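Local coordinates for protein STU0660 (PDB 3ZTH) that takes part in CRISPR-mediated bacterial immunity as a large Csn2 protein of the P-loop NTPase clan, binds magnesium and probably binds DNA, at residues R72-K84 / E197-F209. Residues are numbered along the deposited sequence; the frame is centred on the assembly and turned at random.
Sequences RSSYHYIDISSFK and EKYLIVLKNIDGF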
ATOM      1  N   ARG A  72     -23.495 -12.649  16.850  1.00 43.20           N
ATOM      2  CA  ARG A  72     -23.349 -11.961  15.576  1.00 42.74           C
ATOM      3  C   ARG A  72     -22.995 -12.958  14.478  1.00 43.43           C
ATOM      4  O   ARG A  72     -23.243 -12.720  13.294  1.00 45.50           O
ATOM      5  CB  ARG A  72     -22.258 -10.889  15.682  1.00 40.18           C
ATOM      6  CG  ARG A  72     -22.558  -9.799  16.706  1.00 37.86           C
ATOM      7  CD  ARG A  72     -21.491  -8.717  16.708  1.00 37.03           C
ATOM      8  NE  ARG A  72     -21.377  -8.066  15.405  1.00 37.31           N
ATOM      9  CZ  ARG A  72     -20.459  -7.156  15.096  1.00 37.22           C
ATOM     10  NH1 ARG A  72     -19.566  -6.780  15.997  1.00 37.83           N
ATOM     11  NH2 ARG A  72     -20.426  -6.625  13.879  1.00 37.48           N
ATOM     12  N   SER A  73     -22.424 -14.082  14.888  1.00 43.30           N
ATOM     13  CA  SER A  73     -22.015 -15.134  13.966  1.00 43.08           C
ATOM     14  C   SER A  73     -23.160 -16.114  13.722  1.00 42.77           C
ATOM     15  O   SER A  73     -23.052 -17.019  12.898  1.00 43.15           O
ATOM     16  CB  SER A  73     -20.827 -15.893  14.558  1.00 42.91           C
ATOM     17  OG  SER A  73     -21.198 -16.527  15.775  1.00 41.89           O
ATOM     18  N   SER A  74     -24.255 -15.925  14.443  1.00 41.74           N
ATOM     19  CA  SER A  74     -25.409 -16.803  14.339  1.00 42.39           C
ATOM     20  C   SER A  74     -25.958 -17.068  12.929  1.00 41.95           C
ATOM     21  O   SER A  74     -26.548 -18.120  12.689  1.00 41.00           O
ATOM     22  CB  SER A  74     -26.532 -16.266  15.232  1.00 42.70           C
ATOM     23  OG  SER A  74     -27.624 -17.164  15.265  1.00 46.78           O
ATOM     24  N   TYR A  75     -25.768 -16.137  11.997  1.00 41.77           N
ATOM     25  CA  TYR A  75     -26.287 -16.322  10.639  1.00 42.32           C
ATOM     26  C   TYR A  75     -25.282 -16.006   9.550  1.00 42.22           C
ATOM     27  O   TYR A  75     -24.324 -15.273   9.773  1.00 44.47           O
ATOM     28  CB  TYR A  75     -27.478 -15.390  10.363  1.00 41.43           C
ATOM     29  CG  TYR A  75     -28.671 -15.498  11.276  1.00 42.33           C
ATOM     30  CD1 TYR A  75     -29.662 -16.453  11.056  1.00 42.03           C
ATOM     31  CD2 TYR A  75     -28.834 -14.613  12.336  1.00 41.98           C
ATOM     32  CE1 TYR A  75     -30.788 -16.516  11.867  1.00 40.54           C
ATOM     33  CE2 TYR A  75     -29.958 -14.668  13.152  1.00 42.92           C
ATOM     34  CZ  TYR A  75     -30.930 -15.622  12.913  1.00 42.74           C
ATOM     35  OH  TYR A  75     -32.037 -15.681  13.734  1.00 45.39           O
ATOM     36  N   HIS A  76     -25.525 -16.563   8.366  1.00 41.73           N
ATOM     37  CA  HIS A  76     -24.732 -16.253   7.187  1.00 40.10           C
ATOM     38  C   HIS A  76     -25.606 -15.129   6.638  1.00 38.51           C
ATOM     39  O   HIS A  76     -26.597 -15.375   5.951  1.00 38.35           O
ATOM     40  CB  HIS A  76     -24.700 -17.421   6.202  1.00 43.37           C
ATOM     41  CG  HIS A  76     -23.654 -18.442   6.517  1.00 46.92           C
ATOM     42  ND1 HIS A  76     -23.891 -19.523   7.340  1.00 47.68           N
ATOM     43  CD2 HIS A  76     -22.349 -18.518   6.160  1.00 46.90           C
ATOM     44  CE1 HIS A  76     -22.777 -20.220   7.477  1.00 47.30           C
ATOM     45  NE2 HIS A  76     -21.827 -19.632   6.771  1.00 48.49           N
ATOM     46  N   TYR A  77     -25.243 -13.902   6.986  1.00 35.85           N
ATOM     47  CA  TYR A  77     -25.991 -12.707   6.614  1.00 33.53           C
ATOM     48  C   TYR A  77     -25.749 -12.138   5.217  1.00 32.48           C
ATOM     49  O   TYR A  77     -24.609 -11.923   4.813  1.00 33.82           O
ATOM     50  CB  TYR A  77     -25.689 -11.619   7.642  1.00 33.21           C
ATOM     51  CG  TYR A  77     -26.501 -10.361   7.493  1.00 32.59           C
ATOM     52  CD1 TYR A  77     -27.808 -10.297   7.968  1.00 32.45           C
ATOM     53  CD2 TYR A  77     -25.961  -9.228   6.882  1.00 31.87           C
ATOM     54  CE1 TYR A  77     -28.561  -9.135   7.846  1.00 33.34           C
ATOM     55  CE2 TYR A  77     -26.707  -8.060   6.748  1.00 32.79           C
ATOM     56  CZ  TYR A  77     -28.008  -8.021   7.233  1.00 33.51           C
ATOM     57  OH  TYR A  77     -28.760  -6.874   7.105  1.00 34.82           O
ATOM     58  N   ILE A  78     -26.823 -11.886   4.481  1.00 29.36           N
ATOM     59  CA  ILE A  78     -26.689 -11.287   3.161  1.00 30.66           C
ATOM     60  C   ILE A  78     -27.604 -10.082   3.057  1.00 31.23           C
ATOM     61  O   ILE A  78     -28.828 -10.216   3.114  1.00 31.94           O
ATOM     62  CB  ILE A  78     -27.071 -12.226   2.027  1.00 28.30           C
ATOM     63  CG1 ILE A  78     -26.084 -13.385   1.940  1.00 28.86           C
ATOM     64  CG2 ILE A  78     -27.104 -11.436   0.723  1.00 28.76           C
ATOM     65  CD1 ILE A  78     -26.329 -14.315   0.745  1.00 26.99           C
ATOM     66  N   ASP A  79     -27.010  -8.909   2.892  1.00 32.67           N
ATOM     67  CA  ASP A  79     -27.789  -7.688   2.787  1.00 32.60           C
ATOM     68  C   ASP A  79     -27.992  -7.255   1.349  1.00 30.38           C
ATOM     69  O   ASP A  79     -27.037  -7.058   0.612  1.00 30.54           O
ATOM     70  CB  ASP A  79     -27.111  -6.553   3.549  1.00 36.62           C
ATOM     71  CG  ASP A  79     -28.049  -5.386   3.789  1.00 39.38           C
ATOM     72  OD1 ASP A  79     -28.142  -4.512   2.902  1.00 42.91           O
ATOM     73  OD2 ASP A  79     -28.709  -5.355   4.851  1.00 39.33           O
ATOM     74  N   ILE A  80     -29.249  -7.114   0.952  1.00 29.76           N
ATOM     75  CA  ILE A  80     -29.571  -6.667  -0.388  1.00 29.11           C
ATOM     76  C   ILE A  80     -30.427  -5.407  -0.312  1.00 29.53           C
ATOM     77  O   ILE A  80     -31.642  -5.470  -0.147  1.00 29.34           O
ATOM     78  CB  ILE A  80     -30.296  -7.765  -1.181  1.00 28.98           C
ATOM     79  CG1 ILE A  80     -29.307  -8.892  -1.495  1.00 32.81           C
ATOM     80  CG2 ILE A  80     -30.853  -7.204  -2.473  1.00 26.22           C
ATOM     81  CD1 ILE A  80     -29.902 -10.013  -2.322  1.00 36.62           C
ATOM     82  N   SER A  81     -29.769  -4.257  -0.412  1.00 30.57           N
ATOM     83  CA  SER A  81     -30.451  -2.973  -0.358  1.00 31.75           C
ATOM     84  C   SER A  81     -30.375  -2.258  -1.692  1.00 31.99           C
ATOM     85  O   SER A  81     -30.805  -1.117  -1.812  1.00 35.31           O
ATOM     86  CB  SER A  81     -29.855  -2.097   0.745  1.00 30.36           C
ATOM     87  OG  SER A  81     -30.207  -2.611   2.024  1.00 34.38           O
ATOM     88  N   SER A  82     -29.828  -2.942  -2.692  1.00 30.86           N
ATOM     89  CA  SER A  82     -29.721  -2.395  -4.042  1.00 32.53           C
ATOM     90  C   SER A  82     -29.391  -3.529  -4.998  1.00 34.05           C
ATOM     91  O   SER A  82     -28.905  -4.583  -4.576  1.00 34.00           O
ATOM     92  CB  SER A  82     -28.606  -1.359  -4.127  1.00 30.27           C
ATOM     93  OG  SER A  82     -27.341  -1.999  -4.157  1.00 31.50           O
ATOM     94  N   PHE A  83     -29.649  -3.324  -6.285  1.00 34.52           N
ATOM     95  CA  PHE A  83     -29.315  -4.363  -7.242  1.00 37.19           C
ATOM     96  C   PHE A  83     -27.793  -4.536  -7.334  1.00 38.12           C
ATOM     97  O   PHE A  83     -27.296  -5.587  -7.755  1.00 38.08           O
ATOM     98  CB  PHE A  83     -29.910  -4.049  -8.610  1.00 37.29           C
ATOM     99  CG  PHE A  83     -31.371  -4.365  -8.711  1.00 39.32           C
ATOM    100  CD1 PHE A  83     -31.848  -5.623  -8.346  1.00 40.32           C
ATOM    101  CD2 PHE A  83     -32.274  -3.415  -9.163  1.00 39.16           C
ATOM    102  CE1 PHE A  83     -33.203  -5.927  -8.427  1.00 40.56           C
ATOM    103  CE2 PHE A  83     -33.635  -3.712  -9.248  1.00 42.24           C
ATOM    104  CZ  PHE A  83     -34.099  -4.969  -8.880  1.00 41.03           C
ATOM    105  N   LYS A  84     -27.048  -3.515  -6.922  1.00 37.78           N
ATOM    106  CA  LYS A  84     -25.599  -3.614  -6.967  1.00 38.27           C
ATOM    107  C   LYS A  84     -25.147  -4.664  -5.959  1.00 37.75           C
ATOM    108  O   LYS A  84     -24.198  -5.405  -6.214  1.00 37.38           O
ATOM    109  CB  LYS A  84     -24.945  -2.271  -6.650  1.00 40.14           C
ATOM    110  CG  LYS A  84     -23.421  -2.328  -6.661  1.00 43.92           C
ATOM    111  CD  LYS A  84     -22.803  -1.057  -6.097  1.00 49.06           C
ATOM    112  CE  LYS A  84     -21.286  -1.185  -5.967  1.00 52.42           C
ATOM    113  NZ  LYS A  84     -20.667   0.017  -5.321  1.00 54.77           N
ATOM    114  N   GLU A 197     -26.496 -24.757   7.516  1.00 48.48           N
ATOM    115  CA  GLU A 197     -26.229 -23.523   8.253  1.00 48.48           C
ATOM    116  C   GLU A 197     -27.297 -22.460   8.024  1.00 46.41           C
ATOM    117  O   GLU A 197     -27.875 -22.365   6.941  1.00 45.43           O
ATOM    118  CB  GLU A 197     -24.843 -22.981   7.896  1.00 50.91           C
ATOM    119  CG  GLU A 197     -23.714 -23.912   8.338  1.00 57.31           C
ATOM    120  CD  GLU A 197     -22.335 -23.356   8.049  1.00 61.28           C
ATOM    121  OE1 GLU A 197     -22.058 -23.028   6.871  1.00 63.73           O
ATOM    122  OE2 GLU A 197     -21.528 -23.255   9.000  1.00 63.12           O
ATOM    123  N   LYS A 198     -27.561 -21.665   9.056  1.00 43.78           N
ATOM    124  CA  LYS A 198     -28.581 -20.632   8.975  1.00 42.46           C
ATOM    125  C   LYS A 198     -28.218 -19.449   8.077  1.00 40.74           C
ATOM    126  O   LYS A 198     -27.109 -18.919   8.129  1.00 40.22           O
ATOM    127  CB  LYS A 198     -28.942 -20.139  10.384  1.00 42.40           C
ATOM    128  CG  LYS A 198     -29.324 -21.266  11.350  1.00 43.04           C
ATOM    129  CD  LYS A 198     -30.275 -20.808  12.470  1.00 43.85           C
ATOM    130  CE  LYS A 198     -29.762 -19.589  13.244  1.00 44.48           C
ATOM    131  NZ  LYS A 198     -28.481 -19.836  13.978  1.00 46.87           N
ATOM    132  N   TYR A 199     -29.174 -19.055   7.242  1.00 39.02           N
ATOM    133  CA  TYR A 199     -29.003 -17.934   6.330  1.00 38.35           C
ATOM    134  C   TYR A 199     -30.055 -16.872   6.591  1.00 37.77           C
ATOM    135  O   TYR A 199     -31.255 -17.156   6.615  1.00 39.34           O
ATOM    136  CB  TYR A 199     -29.108 -18.394   4.879  1.00 38.34           C
ATOM    137  CG  TYR A 199     -27.786 -18.811   4.287  1.00 41.09           C
ATOM    138  CD1 TYR A 199     -27.124 -19.951   4.741  1.00 40.83           C
ATOM    139  CD2 TYR A 199     -27.177 -18.046   3.293  1.00 41.33           C
ATOM    140  CE1 TYR A 199     -25.885 -20.314   4.219  1.00 43.22           C
ATOM    141  CE2 TYR A 199     -25.942 -18.399   2.764  1.00 42.31           C
ATOM    142  CZ  TYR A 199     -25.301 -19.530   3.232  1.00 42.93           C
ATOM    143  OH  TYR A 199     -24.067 -19.864   2.728  1.00 45.52           O
ATOM    144  N   LEU A 200     -29.599 -15.646   6.798  1.00 35.01           N
ATOM    145  CA  LEU A 200     -30.505 -14.544   7.044  1.00 32.26           C
ATOM    146  C   LEU A 200     -30.323 -13.563   5.908  1.00 31.43           C
ATOM    147  O   LEU A 200     -29.243 -13.017   5.723  1.00 32.23           O
ATOM    148  CB  LEU A 200     -30.178 -13.881   8.371  1.00 30.74           C
ATOM    149  CG  LEU A 200     -30.930 -12.593   8.686  1.00 30.13           C
ATOM    150  CD1 LEU A 200     -32.443 -12.800   8.549  1.00 27.77           C
ATOM    151  CD2 LEU A 200     -30.556 -12.156  10.099  1.00 30.56           C
ATOM    152  N   ILE A 201     -31.383 -13.349   5.142  1.00 30.94           N
ATOM    153  CA  ILE A 201     -31.326 -12.444   4.010  1.00 31.51           C
ATOM    154  C   ILE A 201     -32.281 -11.270   4.177  1.00 30.03           C
ATOM    155  O   ILE A 201     -33.485 -11.456   4.348  1.00 30.30           O
ATOM    156  CB  ILE A 201     -31.650 -13.209   2.716  1.00 33.15           C
ATOM    157  CG1 ILE A 201     -30.678 -14.385   2.576  1.00 34.35           C
ATOM    158  CG2 ILE A 201     -31.563 -12.277   1.512  1.00 32.25           C
ATOM    159  CD1 ILE A 201     -30.841 -15.169   1.302  1.00 35.65           C
ATOM    160  N   VAL A 202     -31.723 -10.064   4.124  1.00 30.25           N
ATOM    161  CA  VAL A 202     -32.486  -8.824   4.268  1.00 30.31           C
ATOM    162  C   VAL A 202     -32.681  -8.144   2.922  1.00 31.92           C
ATOM    163  O   VAL A 202     -31.721  -7.964   2.176  1.00 31.29           O
ATOM    164  CB  VAL A 202     -31.753  -7.831   5.199  1.00 28.24           C
ATOM    165  CG1 VAL A 202     -32.404  -6.471   5.130  1.00 26.53           C
ATOM    166  CG2 VAL A 202     -31.777  -8.338   6.619  1.00 27.29           C
ATOM    167  N   LEU A 203     -33.917  -7.747   2.626  1.00 33.95           N
ATOM    168  CA  LEU A 203     -34.223  -7.081   1.359  1.00 37.64           C
ATOM    169  C   LEU A 203     -35.015  -5.780   1.482  1.00 37.94           C
ATOM    170  O   LEU A 203     -36.166  -5.784   1.904  1.00 40.22           O
ATOM    171  CB  LEU A 203     -35.000  -8.030   0.451  1.00 39.89           C
ATOM    172  CG  LEU A 203     -34.201  -9.124  -0.257  1.00 42.92           C
ATOM    173  CD1 LEU A 203     -35.052 -10.376  -0.415  1.00 44.67           C
ATOM    174  CD2 LEU A 203     -33.751  -8.609  -1.612  1.00 43.47           C
ATOM    175  N   LYS A 204     -34.411  -4.661   1.107  1.00 37.99           N
ATOM    176  CA  LYS A 204     -35.135  -3.402   1.151  1.00 38.75           C
ATOM    177  C   LYS A 204     -34.813  -2.589  -0.094  1.00 37.92           C
ATOM    178  O   LYS A 204     -33.838  -2.870  -0.779  1.00 36.64           O
ATOM    179  CB  LYS A 204     -34.798  -2.614   2.426  1.00 41.09           C
ATOM    180  CG  LYS A 204     -33.562  -1.741   2.373  1.00 41.90           C
ATOM    181  CD  LYS A 204     -33.465  -0.904   3.654  1.00 41.56           C
ATOM    182  CE  LYS A 204     -32.425   0.224   3.539  1.00 41.28           C
ATOM    183  NZ  LYS A 204     -31.023  -0.258   3.419  1.00 35.10           N
ATOM    184  N   ASN A 205     -35.660  -1.609  -0.394  1.00 39.84           N
ATOM    185  CA  ASN A 205     -35.497  -0.732  -1.556  1.00 42.03           C
ATOM    186  C   ASN A 205     -35.847  -1.363  -2.890  1.00 42.40           C
ATOM    187  O   ASN A 205     -35.789  -0.702  -3.908  1.00 45.59           O
ATOM    188  CB  ASN A 205     -34.063  -0.211  -1.649  1.00 44.19           C
ATOM    189  CG  ASN A 205     -33.617   0.479  -0.391  1.00 45.09           C
ATOM    190  OD1 ASN A 205     -34.265   1.413   0.077  1.00 47.02           O
ATOM    191  ND2 ASN A 205     -32.500   0.028   0.169  1.00 44.52           N
ATOM    192  N   ILE A 206     -36.210  -2.634  -2.899  1.00 44.83           N
ATOM    193  CA  ILE A 206     -36.537  -3.303  -4.151  1.00 45.14           C
ATOM    194  C   ILE A 206     -37.956  -3.057  -4.663  1.00 44.57           C
ATOM    195  O   ILE A 206     -38.177  -3.000  -5.875  1.00 44.36           O
ATOM    196  CB  ILE A 206     -36.290  -4.816  -4.026  1.00 47.81           C
ATOM    197  CG1 ILE A 206     -34.809  -5.056  -3.742  1.00 48.57           C
ATOM    198  CG2 ILE A 206     -36.697  -5.532  -5.302  1.00 51.61           C
ATOM    199  CD1 ILE A 206     -33.882  -4.305  -4.698  1.00 49.96           C
ATOM    200  N   ASP A 207     -38.913  -2.914  -3.750  1.00 43.04           N
ATOM    201  CA  ASP A 207     -40.301  -2.666  -4.135  1.00 43.56           C
ATOM    202  C   ASP A 207     -40.433  -1.581  -5.192  1.00 44.08           C
ATOM    203  O   ASP A 207     -41.259  -1.681  -6.098  1.00 46.05           O
ATOM    204  CB  ASP A 207     -41.142  -2.228  -2.936  1.00 43.72           C
ATOM    205  CG  ASP A 207     -41.348  -3.324  -1.946  1.00 46.05           C
ATOM    206  OD1 ASP A 207     -41.121  -4.496  -2.314  1.00 48.71           O
ATOM    207  OD2 ASP A 207     -41.753  -3.022  -0.804  1.00 45.70           O
ATOM    208  N   GLY A 208     -39.632  -0.532  -5.061  1.00 41.76           N
ATOM    209  CA  GLY A 208     -39.726   0.560  -6.004  1.00 40.12           C
ATOM    210  C   GLY A 208     -39.222   0.246  -7.392  1.00 40.14           C
ATOM    211  O   GLY A 208     -39.576   0.940  -8.341  1.00 41.20           O
ATOM    212  N   PHE A 209     -38.420  -0.807  -7.522  1.00 39.56           N
ATOM    213  CA  PHE A 209     -37.845  -1.156  -8.815  1.00 38.64           C
ATOM    214  C   PHE A 209     -38.610  -2.166  -9.664  1.00 36.40           C
ATOM    215  O   PHE A 209     -38.240  -2.414 -10.806  1.00 35.94           O
ATOM    216  CB  PHE A 209     -36.403  -1.629  -8.623  1.00 41.13           C
ATOM    217  CG  PHE A 209     -35.586  -0.731  -7.730  1.00 43.65           C
ATOM    218  CD1 PHE A 209     -35.875   0.635  -7.636  1.00 43.71           C
ATOM    219  CD2 PHE A 209     -34.504  -1.243  -7.006  1.00 43.45           C
ATOM    220  CE1 PHE A 209     -35.098   1.479  -6.835  1.00 44.41           C
ATOM    221  CE2 PHE A 209     -33.717  -0.411  -6.202  1.00 44.18           C
ATOM    222  CZ  PHE A 209     -34.014   0.954  -6.115  1.00 45.04           C
TER
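Lys198 reaches over Tyr75 to Ser74 at the start of a parallel strand pair, 76-80 beside 199-204, in a P-loop NTPase-like core, with 76-80 the outermost strand of the sheet within this chain. The lysine side chain can be followed outward: CB lies against Tyr75 CD1; turns at chi3 (-53°) and chi4 (-63°) fold the chain back and bring CE to 3.5 Å from Tyr75 CE1; NZ then donates to Ser74 O at 2.9 Å and to Ser74 OG, while making a cation-pi contact over the Tyr75 ring. Leu200 CD2 covers the opposite face, so the phenol is held between lysine and leucine. Six backbone bonds, from His76 N to Lys198 O through Lys204 N to Ile80 O, join the strands. On the face bearing His76, Ile78 and Ile80, where Ile80, Tyr199 and Ile201 touch helix 177-192, His76 CB sits 3.5 Å from the centroid of the Tyr199 ring; the imidazole and phenol planes lie 13° from parallel, offset so far that they hardly overlap. On the other face, toward helix 28-43, Tyr77 OH packs 3.4 Å from Val202 CG2 and donates to the anti lone pair of Asp79 OD2, which also accepts a hydrogen bond from Trp35 NE1. Beyond the strands, Phe83 CE2 comes 3.4 Å from Phe209 CD2; Tyr32 of the second subunit meets Phe83 edge-to-face and Phe209 obliquely. Ser81 OG bridges Asp79 OD1 and Lys204 NZ, while Asn205 ND2 donates to a lone pair of Ser81 O at 2.8 Å, its amide plane tilted off the acceptor.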